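Side-chain contacts in exosome complex exonuclease RRP46 homolog (Oryza sativa Japonica Group, PDB 3HKM), which binds double-stranded DNA and single-stranded RNA, shows hydrolytic DNase and phosphorolytic RNase activities in vitro, and is a probable component of the exosome: residues G8-P11 with N12-R15; G54-P57 with E58-S61; I73-Q76 with E77-E81; D154-K157 with A158-Q161; V202-E205 with E206-F209. All blocks are in the same frame, centred on the assembly; numbering follows the deposited sequence.

Interaction 1: G8-P11 with N12-R15; sequences GRNP and NQLR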
loop_
_atom_site.group_PDB
_atom_site.type_symbol
_atom_site.label_atom_id
_atom_site.label_comp_id
_atom_site.label_asym_id
_atom_site.label_seq_id
_atom_site.Cartn_x
_atom_site.Cartn_y
_atom_site.Cartn_z
ATOM N N GLY A 8 8.387 -14.069 16.659
ATOM C CA GLY A 8 9.813 -13.992 16.915
ATOM C C GLY A 8 10.442 -12.701 16.441
ATOM O O GLY A 8 11.664 -12.529 16.505
ATOM N N ARG A 9 9.612 -11.784 15.959
ATOM C CA ARG A 9 10.100 -10.467 15.573
ATOM C C ARG A 9 10.137 -9.540 16.779
ATOM O O ARG A 9 9.416 -9.747 17.752
ATOM C CB ARG A 9 9.219 -9.862 14.478
ATOM C CG ARG A 9 9.258 -10.620 13.174
ATOM C CD ARG A 9 8.533 -9.879 12.080
ATOM N NE ARG A 9 7.141 -9.580 12.404
ATOM C CZ ARG A 9 6.090 -10.050 11.741
ATOM N NH1 ARG A 9 6.260 -10.870 10.702
ATOM N NH2 ARG A 9 4.864 -9.700 12.112
ATOM N N ASN A 10 10.988 -8.523 16.723
ATOM C CA ASN A 10 10.931 -7.455 17.714
ATOM C C ASN A 10 10.089 -6.293 17.182
ATOM O O ASN A 10 9.880 -6.177 15.970
ATOM C CB ASN A 10 12.335 -7.008 18.142
ATOM C CG ASN A 10 13.135 -6.409 17.004
ATOM O OD1 ASN A 10 12.700 -5.453 16.361
ATOM N ND2 ASN A 10 14.320 -6.963 16.755
ATOM N N PRO A 11 9.582 -5.446 18.090
ATOM C CA PRO A 11 8.638 -4.374 17.766
ATOM C C PRO A 11 8.883 -3.615 16.456
ATOM O O PRO A 11 7.924 -3.392 15.725
ATOM C CB PRO A 11 8.758 -3.454 18.975
ATOM C CG PRO A 11 8.962 -4.402 20.092
ATOM C CD PRO A 11 9.841 -5.503 19.542
ATOM N N ASN A 12 10.114 -3.221 16.154
ATOM C CA ASN A 12 10.343 -2.420 14.950
ATOM C C ASN A 12 10.693 -3.245 13.719
ATOM O O ASN A 12 11.091 -2.693 12.692
ATOM C CB ASN A 12 11.393 -1.319 15.181
ATOM C CG ASN A 12 12.799 -1.864 15.329
ATOM O OD1 ASN A 12 13.289 -2.598 14.470
ATOM N ND2 ASN A 12 13.468 -1.490 16.419
ATOM N N GLN A 13 10.525 -4.563 13.825
ATOM C CA GLN A 13 10.927 -5.465 12.754
ATOM C C GLN A 13 9.834 -5.672 11.706
ATOM O O GLN A 13 8.711 -6.068 12.032
ATOM C CB GLN A 13 11.374 -6.810 13.325
ATOM C CG GLN A 13 12.210 -7.649 12.367
ATOM C CD GLN A 13 12.990 -8.741 13.093
ATOM O OE1 GLN A 13 13.007 -8.791 14.330
ATOM N NE2 GLN A 13 13.642 -9.617 12.328
ATOM N N LEU A 14 10.180 -5.398 10.450
ATOM C CA LEU A 14 9.322 -5.689 9.312
ATOM C C LEU A 14 9.462 -7.161 8.913
ATOM O O LEU A 14 10.561 -7.713 8.918
ATOM C CB LEU A 14 9.689 -4.785 8.131
ATOM C CG LEU A 14 9.671 -3.278 8.394
ATOM C CD1 LEU A 14 10.177 -2.496 7.185
ATOM C CD2 LEU A 14 8.262 -2.841 8.775
ATOM N N ARG A 15 8.351 -7.805 8.581
ATOM C CA ARG A 15 8.436 -9.188 8.139
ATOM C C ARG A 15 9.154 -9.194 6.788
ATOM O O ARG A 15 9.203 -8.166 6.108
ATOM C CB ARG A 15 7.051 -9.833 8.077
ATOM C CG ARG A 15 6.241 -9.489 6.856
ATOM C CD ARG A 15 4.862 -8.951 7.245
ATOM N NE ARG A 15 3.936 -9.942 7.761
ATOM C CZ ARG A 15 2.615 -9.789 7.736
ATOM N NH1 ARG A 15 2.079 -8.684 7.230
ATOM N NH2 ARG A 15 1.831 -10.738 8.212
#
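With CG turned away from its backbone N (chi1 -162°) and the chain beyond it extended, Gln13 brings its amide back under the backbone of Arg9 and Asn10. Its OE1 accepts the N-H of Asn10 in a nearly straight bond, 3.1 Å from Asn10 N to Gln13 OE1 at 169°, the donor tilted from the carbonyl plane. Glutamine suits the place because its chain is long enough to reach across the type I turn that runs from Asn10 to Gln13. That turn is closed by Gln13 N, which lies 2.8 Å from Asn10 O, and Pro11 supplies the fixed phi that its second position favours. Arg9 lies obliquely over Gln13, its CB 3.9 Å from Gln13 CB. The bend at chi3 then carries its guanidinium to Arg15, where Arg9 NH1 sits tightly at 2.9 Å from Arg15 CB. The two guanidinium planes stand 77° apart, and each charge has partners elsewhere: Arg9 bridges to Asp7, whereas Arg15 donates to the carbonyls of Asp112 and Gly113. The loop leads into strand 17-21, with Pro11 bonded through its backbone to Leu153 of strand 151-153 and Leu14 packed on Arg221 and Ile222 of helix 205-229.

Interaction 2: G54-P57 with E58-S61; sequences GENP and EKAS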
loop_
_atom_site.group_PDB
_atom_site.type_symbol
_atom_site.label_atom_id
_atom_site.label_comp_id
_atom_site.label_asym_id
_atom_site.label_seq_id
_atom_site.Cartn_x
_atom_site.Cartn_y
_atom_site.Cartn_z
ATOM N N GLY A 54 -17.140 11.072 -16.830
ATOM C CA GLY A 54 -17.332 11.804 -15.591
ATOM C C GLY A 54 -16.054 12.372 -14.999
ATOM O O GLY A 54 -16.076 12.924 -13.896
ATOM N N GLU A 55 -14.942 12.243 -15.725
ATOM C CA GLU A 55 -13.656 12.777 -15.271
ATOM C C GLU A 55 -13.214 13.987 -16.105
ATOM O O GLU A 55 -13.913 14.381 -17.035
ATOM C CB GLU A 55 -12.592 11.677 -15.262
ATOM C CG GLU A 55 -12.905 10.529 -14.292
ATOM C CD GLU A 55 -13.014 11.001 -12.847
ATOM O OE1 GLU A 55 -12.108 11.744 -12.395
ATOM O OE2 GLU A 55 -13.999 10.629 -12.164
ATOM N N ASN A 56 -12.046 14.549 -15.787
ATOM C CA ASN A 56 -11.667 15.917 -16.202
ATOM C C ASN A 56 -10.869 16.162 -17.513
ATOM O O ASN A 56 -10.619 17.311 -17.871
ATOM C CB ASN A 56 -10.943 16.597 -15.025
ATOM C CG ASN A 56 -10.295 17.928 -15.404
ATOM O OD1 ASN A 56 -10.836 18.702 -16.195
ATOM N ND2 ASN A 56 -9.140 18.205 -14.815
ATOM N N PRO A 57 -10.566 15.109 -18.281
ATOM C CA PRO A 57 -9.516 15.024 -19.306
ATOM C C PRO A 57 -8.351 16.040 -19.310
ATOM O O PRO A 57 -7.443 15.874 -20.124
ATOM C CB PRO A 57 -10.324 15.129 -20.600
ATOM C CG PRO A 57 -11.604 14.377 -20.264
ATOM C CD PRO A 57 -11.759 14.380 -18.740
ATOM N N GLU A 58 -8.362 17.049 -18.443
ATOM C CA GLU A 58 -7.275 18.026 -18.399
ATOM C C GLU A 58 -6.094 17.496 -17.581
ATOM O O GLU A 58 -4.951 17.922 -17.770
ATOM C CB GLU A 58 -7.762 19.355 -17.820
ATOM C CG GLU A 58 -9.032 19.912 -18.467
ATOM C CD GLU A 58 -8.811 20.468 -19.871
ATOM O OE1 GLU A 58 -9.816 20.784 -20.544
ATOM O OE2 GLU A 58 -7.645 20.594 -20.309
ATOM N N LYS A 59 -6.386 16.573 -16.667
ATOM C CA LYS A 59 -5.369 15.902 -15.863
ATOM C C LYS A 59 -5.471 14.390 -16.077
ATOM O O LYS A 59 -6.517 13.894 -16.506
ATOM C CB LYS A 59 -5.560 16.231 -14.377
ATOM C CG LYS A 59 -5.117 17.628 -13.967
ATOM C CD LYS A 59 -5.511 17.931 -12.521
ATOM C CE LYS A 59 -7.025 18.067 -12.357
ATOM N NZ LYS A 59 -7.559 19.367 -12.873
ATOM N N ALA A 60 -4.392 13.660 -15.788
ATOM C CA ALA A 60 -4.399 12.204 -15.932
ATOM C C ALA A 60 -5.300 11.526 -14.889
ATOM O O ALA A 60 -5.396 11.967 -13.746
ATOM C CB ALA A 60 -2.981 11.646 -15.856
ATOM N N SER A 61 -5.964 10.454 -15.303
ATOM C CA SER A 61 -6.844 9.695 -14.417
ATOM C C SER A 61 -6.154 8.446 -13.898
ATOM O O SER A 61 -5.481 7.739 -14.651
ATOM C CB SER A 61 -8.126 9.285 -15.147
ATOM O OG SER A 61 -8.794 10.416 -15.675
#
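Asn56, Glu58 and Pro57 carry most of this local contact, with Lys59 reaching back to the same asparagine. Asn56 points its amide at the residues that follow: CG stands anti to the backbone N (chi1 170°), which sets the flat group beside the start of the Glu58 side chain, with Asn56 CG 3.8 Å from Glu58 CB. The two side chains cross at about a right angle, and the amide and carboxylate planes are 48° apart. Glu58 touches with its aliphatic part; a bend at chi2 (-73°) leads the carboxylate away, as befits a charged residue on an exposed loop.

Lys59 approaches the amide differently. Its chain doubles back through bends at chi3 and chi4, so that Lys59 NZ comes within 4.0 Å of Asn56 CG. A short polar amide suits this spot, since it can lie next to both a hydrocarbon chain and an ammonium group. Were this residue an alanine, the curled Lys59 chain would lose the amide it folds against and would probably be free to swing outward. Pro57 meets the next residue with CB, 3.5 Å from Glu58 N, and its side chain also packs on Thr51 and Asn99. The backbone between Asn56 and Glu58 is very tightly modelled, and its fine geometry is doubtful. Farther along, Ser61 OG lies 4.0 Å from Glu55 CB, a loose touch between the two ends of the loop.

Ser61 begins strand 61-67, bonding through its backbone to Thr100 and Thr102. The arrangement is that of a surface connection between strands 38-49 and 61-67, which passes across the end of strand 100-110 in the mixed sheet of the RNase PH fold.

Interaction 3: I73-Q76 with E77-E81; sequences IGKQ and EKEYE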
loop_
_atom_site.group_PDB
_atom_site.type_symbol
_atom_site.label_atom_id
_atom_site.label_comp_id
_atom_site.label_asym_id
_atom_site.label_seq_id
_atom_site.Cartn_x
_atom_site.Cartn_y
_atom_site.Cartn_z
ATOM N N ILE A 73 -16.402 -8.096 -3.000
ATOM C CA ILE A 73 -15.853 -7.109 -2.085
ATOM C C ILE A 73 -16.804 -6.721 -0.963
ATOM O O ILE A 73 -17.938 -6.293 -1.201
ATOM C CB ILE A 73 -15.357 -5.865 -2.855
ATOM C CG1 ILE A 73 -14.429 -5.019 -1.981
ATOM C CG2 ILE A 73 -16.522 -5.049 -3.409
ATOM C CD1 ILE A 73 -13.686 -3.939 -2.752
ATOM N N GLY A 74 -16.320 -6.886 0.267
ATOM C CA GLY A 74 -17.073 -6.540 1.458
ATOM C C GLY A 74 -16.864 -5.099 1.876
ATOM O O GLY A 74 -16.177 -4.333 1.197
ATOM N N LYS A 75 -17.454 -4.725 3.006
ATOM C CA LYS A 75 -17.395 -3.342 3.463
ATOM C C LYS A 75 -15.978 -2.924 3.854
ATOM O O LYS A 75 -15.622 -1.747 3.763
ATOM C CB LYS A 75 -18.348 -3.123 4.637
ATOM C CG LYS A 75 -17.830 -3.658 5.963
ATOM C CD LYS A 75 -18.581 -3.025 7.130
ATOM C CE LYS A 75 -18.475 -1.518 7.085
ATOM N NZ LYS A 75 -17.049 -1.093 7.045
ATOM N N GLN A 76 -15.175 -3.889 4.293
ATOM C CA GLN A 76 -13.789 -3.603 4.647
ATOM C C GLN A 76 -12.872 -3.454 3.427
ATOM O O GLN A 76 -12.148 -2.472 3.320
ATOM C CB GLN A 76 -13.232 -4.639 5.627
ATOM C CG GLN A 76 -11.729 -4.802 5.524
ATOM C CD GLN A 76 -11.060 -5.088 6.848
ATOM O OE1 GLN A 76 -11.427 -4.524 7.877
ATOM N NE2 GLN A 76 -10.046 -5.947 6.824
ATOM N N GLU A 77 -12.904 -4.408 2.503
ATOM C CA GLU A 77 -12.014 -4.342 1.345
ATOM C C GLU A 77 -12.429 -3.265 0.357
ATOM O O GLU A 77 -11.706 -3.008 -0.606
ATOM C CB GLU A 77 -11.926 -5.678 0.600
ATOM C CG GLU A 77 -11.931 -6.918 1.466
ATOM C CD GLU A 77 -13.307 -7.554 1.538
ATOM O OE1 GLU A 77 -14.177 -7.035 2.281
ATOM O OE2 GLU A 77 -13.510 -8.577 0.845
ATOM N N LYS A 78 -13.593 -2.658 0.573
ATOM C CA LYS A 78 -14.063 -1.596 -0.318
ATOM C C LYS A 78 -13.733 -0.216 0.248
ATOM O O LYS A 78 -13.794 0.792 -0.458
ATOM C CB LYS A 78 -15.558 -1.737 -0.656
ATOM C CG LYS A 78 -16.492 -0.993 0.272
ATOM C CD LYS A 78 -17.830 -0.688 -0.392
ATOM C CE LYS A 78 -18.906 -1.719 -0.053
ATOM N NZ LYS A 78 -18.730 -2.997 -0.793
ATOM N N GLU A 79 -13.368 -0.168 1.523
ATOM C CA GLU A 79 -12.818 1.058 2.073
ATOM C C GLU A 79 -11.325 1.049 1.774
ATOM O O GLU A 79 -10.710 2.095 1.572
ATOM C CB GLU A 79 -13.082 1.156 3.573
ATOM C CG GLU A 79 -12.333 0.139 4.402
ATOM C CD GLU A 79 -12.900 0.006 5.796
ATOM O OE1 GLU A 79 -12.148 -0.422 6.709
ATOM O OE2 GLU A 79 -14.099 0.333 5.967
ATOM N N TYR A 80 -10.753 -0.150 1.734
ATOM C CA TYR A 80 -9.363 -0.315 1.335
ATOM C C TYR A 80 -9.194 0.143 -0.103
ATOM O O TYR A 80 -8.221 0.819 -0.441
ATOM C CB TYR A 80 -8.918 -1.773 1.475
ATOM C CG TYR A 80 -8.677 -2.214 2.902
ATOM C CD1 TYR A 80 -8.685 -1.292 3.947
ATOM C CD2 TYR A 80 -8.410 -3.548 3.203
ATOM C CE1 TYR A 80 -8.456 -1.686 5.254
ATOM C CE2 TYR A 80 -8.174 -3.950 4.506
ATOM C CZ TYR A 80 -8.198 -3.015 5.526
ATOM O OH TYR A 80 -7.968 -3.410 6.826
ATOM N N GLU A 81 -10.153 -0.236 -0.946
ATOM C CA GLU A 81 -10.167 0.154 -2.352
ATOM C C GLU A 81 -10.145 1.669 -2.454
ATOM O O GLU A 81 -9.438 2.236 -3.298
ATOM C CB GLU A 81 -11.417 -0.399 -3.043
ATOM C CG GLU A 81 -11.596 0.037 -4.491
ATOM C CD GLU A 81 -12.845 -0.557 -5.142
ATOM O OE1 GLU A 81 -12.736 -1.124 -6.250
ATOM O OE2 GLU A 81 -13.934 -0.471 -4.540
HETATM O O HOH W 1 -20.342 -5.314 -0.440
HETATM O O HOH W 2 -10.888 -2.356 9.193
#
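Gly74 and Glu77 meet where the chain enters helix 77-91: the carboxylate of Glu77 bends back at chi2 (99°) and takes the N-H of Gly74 in a weak bond, 2.9 Å from Gly74 N to Glu77 OE1. Glycine suits this position, because a CB would collide with that same oxygen. Gly74 O in turn accepts a weak bond from Lys78 N, and Gln76 O receives the N-H groups of Glu79 and Tyr80, although its exact place is less sure. The first turn of the helix thus obtains acceptors from the loop before it.

The longer polar chains are tied in by charge and water. Lys75 NZ pairs with Glu79 OE2 in a salt bridge of 3.4 Å, the two chains crossing at a slant. One water gives a proton to Ile73 O at 2.7 Å and accepts from Lys78 NZ at 2.8 Å, so it bridges a loop carbonyl to the helix lysine. A second water donates firmly to Gln76 OE1, and only weakly to Glu79 OE1.

Gln76 also covers Tyr80: its CG makes a CH-pi contact over the ring face, 4.2 Å from the centroid and 26° off the normal. Ile73, an apolar branch suited to covering a helix flank, presses CD1 tightly against Lys78 CA at 3.4 Å. Its side chain continues onto Trp66 and Pro68, and Glu77 packs on the same two residues. Glu81 OE1 accepts from the backbone N of Trp66, which fastens the beginning of helix 77-91 to strand 61-67.

Interaction 4: D154-K157 with A158-Q161; sequences DTNK and AEEQ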
loop_
_atom_site.group_PDB
_atom_site.type_symbol
_atom_site.label_atom_id
_atom_site.label_comp_id
_atom_site.label_asym_id
_atom_site.label_seq_id
_atom_site.Cartn_x
_atom_site.Cartn_y
_atom_site.Cartn_z
ATOM N N ASP A 154 4.279 -3.590 11.245
ATOM C CA ASP A 154 3.872 -4.647 10.325
ATOM C C ASP A 154 3.207 -5.809 11.062
ATOM O O ASP A 154 3.732 -6.916 11.117
ATOM C CB ASP A 154 5.082 -5.146 9.541
ATOM C CG ASP A 154 4.699 -5.867 8.253
ATOM O OD1 ASP A 154 3.602 -5.613 7.706
ATOM O OD2 ASP A 154 5.527 -6.674 7.778
ATOM N N THR A 155 2.041 -5.538 11.629
ATOM C CA THR A 155 1.297 -6.541 12.370
ATOM C C THR A 155 0.757 -7.620 11.448
ATOM O O THR A 155 0.462 -7.368 10.283
ATOM C CB THR A 155 0.091 -5.912 13.078
ATOM O OG1 THR A 155 -0.644 -5.135 12.131
ATOM C CG2 THR A 155 0.544 -5.023 14.213
ATOM N N ASN A 156 0.611 -8.823 11.991
ATOM C CA ASN A 156 -0.022 -9.916 11.273
ATOM C C ASN A 156 -1.501 -10.056 11.641
ATOM O O ASN A 156 -2.075 -9.171 12.271
ATOM C CB ASN A 156 0.742 -11.226 11.499
ATOM C CG ASN A 156 0.928 -11.553 12.969
ATOM O OD1 ASN A 156 0.327 -10.927 13.839
ATOM N ND2 ASN A 156 1.766 -12.544 13.250
ATOM N N LYS A 157 -2.120 -11.159 11.232
ATOM C CA LYS A 157 -3.536 -11.392 11.492
ATOM C C LYS A 157 -3.764 -11.646 12.979
ATOM O O LYS A 157 -4.756 -11.200 13.554
ATOM C CB LYS A 157 -4.016 -12.582 10.660
ATOM C CG LYS A 157 -5.518 -12.834 10.668
ATOM C CD LYS A 157 -5.837 -14.058 9.818
ATOM C CE LYS A 157 -7.330 -14.340 9.759
ATOM N NZ LYS A 157 -7.631 -15.634 9.063
ATOM N N ALA A 158 -2.825 -12.348 13.603
ATOM C CA ALA A 158 -2.913 -12.676 15.023
ATOM C C ALA A 158 -2.807 -11.445 15.928
ATOM O O ALA A 158 -3.560 -11.311 16.893
ATOM C CB ALA A 158 -1.842 -13.704 15.393
ATOM N N GLU A 159 -1.863 -10.559 15.615
ATOM C CA GLU A 159 -1.639 -9.340 16.390
ATOM C C GLU A 159 -2.757 -8.335 16.161
ATOM O O GLU A 159 -2.980 -7.435 16.976
ATOM C CB GLU A 159 -0.291 -8.712 16.018
ATOM C CG GLU A 159 0.924 -9.517 16.483
ATOM C CD GLU A 159 2.208 -9.144 15.751
ATOM O OE1 GLU A 159 2.137 -8.401 14.751
ATOM O OE2 GLU A 159 3.292 -9.605 16.169
ATOM N N GLU A 160 -3.461 -8.490 15.047
ATOM C CA GLU A 160 -4.542 -7.576 14.698
ATOM C C GLU A 160 -5.829 -7.924 15.465
ATOM O O GLU A 160 -6.688 -7.063 15.685
ATOM C CB GLU A 160 -4.736 -7.522 13.167
ATOM C CG GLU A 160 -3.662 -6.644 12.477
ATOM C CD GLU A 160 -3.652 -6.682 10.942
ATOM O OE1 GLU A 160 -4.436 -7.434 10.313
ATOM O OE2 GLU A 160 -2.835 -5.933 10.362
ATOM N N GLN A 161 -5.927 -9.183 15.896
ATOM C CA GLN A 161 -7.030 -9.673 16.731
ATOM C C GLN A 161 -6.741 -9.448 18.216
ATOM O O GLN A 161 -7.611 -9.630 19.068
ATOM C CB GLN A 161 -7.284 -11.168 16.458
ATOM C CG GLN A 161 -7.985 -11.949 17.588
ATOM C CD GLN A 161 -9.472 -12.237 17.335
ATOM O OE1 GLN A 161 -10.187 -11.425 16.748
ATOM N NE2 GLN A 161 -9.940 -13.399 17.795
#
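Asn156 and Glu159 form a capping box at the start of the short helix 157-160, each side chain bonding to the other's backbone N-H. Asn156, the N-cap residue, has its amide folded back over its own backbone (chi1 54°), a turn that brings the amide oxygen under the helix end. There OD1 accepts from Glu159, with Asn156 OD1 2.8 Å from Glu159 N and an angle of 157°. The return bond runs from Asn156 N to Glu159 OE1 at 3.2 Å, the oxygen being met from above the carboxylate plane. Asparagine suits the cap because its side chain is short and places a carbonyl oxygen at a first-turn N-H, while glutamate has the length to reach back.

The backbone bonds of the helix itself are weak, whereas both bonds of the box have good angles. Around it, Glu159 OE2 forms a salt bridge with Arg5, which probably offsets the nearby like charge of Asp7. Replacing Glu159 by alanine is likely to leave the N-H of Asn156 without its acceptor and Arg5 without this carboxylate. Asp112 holds the next residue by accepting from Lys157 N, and Asp154, just upstream, is anchored to Arg15.

Next along the helix, Glu160 crosses Thr155 at about a right angle. Its OE2 accepts from the backbone N of Ser114, and Thr155 OG1 lies 2.9 Å from that same Glu160 OE2.

Interaction 5: V202-E205 with E206-F209; sequences VMSE and EDYF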
loop_
_atom_site.group_PDB
_atom_site.type_symbol
_atom_site.label_atom_id
_atom_site.label_comp_id
_atom_site.label_asym_id
_atom_site.label_seq_id
_atom_site.Cartn_x
_atom_site.Cartn_y
_atom_site.Cartn_z
ATOM N N VAL A 202 -8.707 2.961 19.703
ATOM C CA VAL A 202 -8.244 4.054 20.554
ATOM C C VAL A 202 -6.856 4.509 20.144
ATOM O O VAL A 202 -5.958 3.697 19.906
ATOM C CB VAL A 202 -8.233 3.693 22.050
ATOM C CG1 VAL A 202 -7.053 2.799 22.377
ATOM C CG2 VAL A 202 -8.154 4.958 22.881
ATOM N N MET A 203 -6.678 5.816 20.048
ATOM C CA MET A 203 -5.384 6.333 19.666
ATOM C C MET A 203 -5.194 7.691 20.303
ATOM O O MET A 203 -5.721 8.697 19.826
ATOM C CB MET A 203 -5.251 6.401 18.140
ATOM C CG MET A 203 -3.873 6.828 17.632
ATOM S SD MET A 203 -2.610 5.544 17.684
ATOM C CE MET A 203 -3.140 4.485 16.354
ATOM N N SER A 204 -4.461 7.700 21.407
ATOM C CA SER A 204 -4.003 8.941 21.993
ATOM C C SER A 204 -3.060 9.620 21.008
ATOM O O SER A 204 -2.527 8.973 20.105
ATOM C CB SER A 204 -3.266 8.669 23.303
ATOM O OG SER A 204 -2.066 7.954 23.067
ATOM N N GLU A 205 -2.849 10.918 21.195
ATOM C CA GLU A 205 -1.921 11.680 20.368
ATOM C C GLU A 205 -0.461 11.267 20.621
ATOM O O GLU A 205 0.399 11.419 19.752
ATOM C CB GLU A 205 -2.114 13.183 20.608
ATOM C CG GLU A 205 -1.252 14.072 19.737
ATOM C CD GLU A 205 -1.385 15.544 20.084
ATOM O OE1 GLU A 205 -0.947 15.942 21.184
ATOM O OE2 GLU A 205 -1.919 16.306 19.252
ATOM N N GLU A 206 -0.182 10.736 21.806
ATOM C CA GLU A 206 1.148 10.205 22.097
ATOM C C GLU A 206 1.367 8.891 21.350
ATOM O O GLU A 206 2.413 8.686 20.737
ATOM C CB GLU A 206 1.341 10.014 23.601
ATOM C CG GLU A 206 0.852 11.192 24.435
ATOM C CD GLU A 206 -0.609 11.071 24.800
ATOM O OE1 GLU A 206 -0.925 10.245 25.687
ATOM O OE2 GLU A 206 -1.435 11.802 24.213
ATOM N N ASP A 207 0.368 8.013 21.394
ATOM C CA ASP A 207 0.396 6.768 20.622
ATOM C C ASP A 207 0.674 7.063 19.154
ATOM O O ASP A 207 1.581 6.489 18.554
ATOM C CB ASP A 207 -0.941 6.029 20.726
ATOM C CG ASP A 207 -1.090 5.265 22.022
ATOM O OD1 ASP A 207 -0.083 5.133 22.745
ATOM O OD2 ASP A 207 -2.219 4.796 22.312
ATOM N N TYR A 208 -0.128 7.964 18.589
ATOM C CA TYR A 208 -0.031 8.353 17.190
ATOM C C TYR A 208 1.371 8.808 16.787
ATOM O O TYR A 208 1.862 8.429 15.727
ATOM C CB TYR A 208 -1.060 9.446 16.882
ATOM C CG TYR A 208 -1.135 9.866 15.426
ATOM C CD1 TYR A 208 -1.333 8.928 14.414
ATOM C CD2 TYR A 208 -1.042 11.210 15.063
ATOM C CE1 TYR A 208 -1.418 9.315 13.082
ATOM C CE2 TYR A 208 -1.127 11.607 13.728
ATOM C CZ TYR A 208 -1.314 10.652 12.744
ATOM O OH TYR A 208 -1.406 11.042 11.424
ATOM N N PHE A 209 2.019 9.626 17.612
ATOM C CA PHE A 209 3.368 10.076 17.264
ATOM C C PHE A 209 4.399 8.957 17.328
ATOM O O PHE A 209 5.319 8.913 16.509
ATOM C CB PHE A 209 3.860 11.251 18.113
ATOM C CG PHE A 209 5.352 11.474 18.003
ATOM C CD1 PHE A 209 5.918 11.876 16.794
ATOM C CD2 PHE A 209 6.192 11.244 19.087
ATOM C CE1 PHE A 209 7.287 12.066 16.683
ATOM C CE2 PHE A 209 7.556 11.433 18.981
ATOM C CZ PHE A 209 8.103 11.844 17.779
HETATM O O HOH W 3 -1.951 7.081 25.632
HETATM O O HOH W 4 -0.294 14.678 23.466
#
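Ser204 caps the helix that follows it, and hydrogen bonds carry most of the contact with Asp207 and Tyr208. With chi1 at 66°, the hydroxyl of Ser204 turns toward the first turn, and OG accepts the N-H of Asp207, 3.0 Å from Ser204 OG to Asp207 N at 161°. Serine suits an N-cap because a short side chain can offer an oxygen to the otherwise unpaired amides of the first turn. Regular helical bonds follow, from Tyr208 N to Ser204 O at 3.0 Å and from Phe209 N to Glu205 O.

Water adds a second set of links. One molecule lies 2.7 Å from Ser204 OG and donates weakly to Glu206 OE1. Another donates to both Glu205 OE1 and Glu206 OE2, joining two neighbouring carboxylates that would otherwise probably repel. Acidic residues fit here, since Glu205, Glu206 and Asp207 probably interact favourably with the positive end of the helix dipole.

The apolar part belongs to Met203. Its bent chain lays SD 3.5 Å from Asp207 CB and CG 3.9 Å from Tyr208 CB, while Val145 of strand 138-145 touches both Met203 and Asp207. Tyr208 leads its ring away, its OH bonding to Ser197. Met203 just before the cap packing on Tyr208 in the first turn is a hydrophobic staple, which together with the serine N-cap marks the start of the long C-terminal helix 205-229.

In the fold
Along the chain the five contacts follow in series, interaction 1 closing before interaction 2 opens and so on to interaction 5. Interactions 1 and 4, their centres 12 Å apart, touch directly: Arg15 NH1 and Asp154 OD1 form a salt bridge of 3.5 Å that joins the N-terminal loop to the turn before helix 157-160. Interaction 2 lies on the opposite side of the chain's centre from both, its centre about 42 Å from that of interaction 1. Interactions 2 and 3 flank strand 61-67 of the mixed sheet, whereas interactions 4 and 5 adjoin the four-stranded antiparallel sheet. Interactions 3, 4 and 5 each lie where a loop enters a helix (77-91, 157-160 and 205-229).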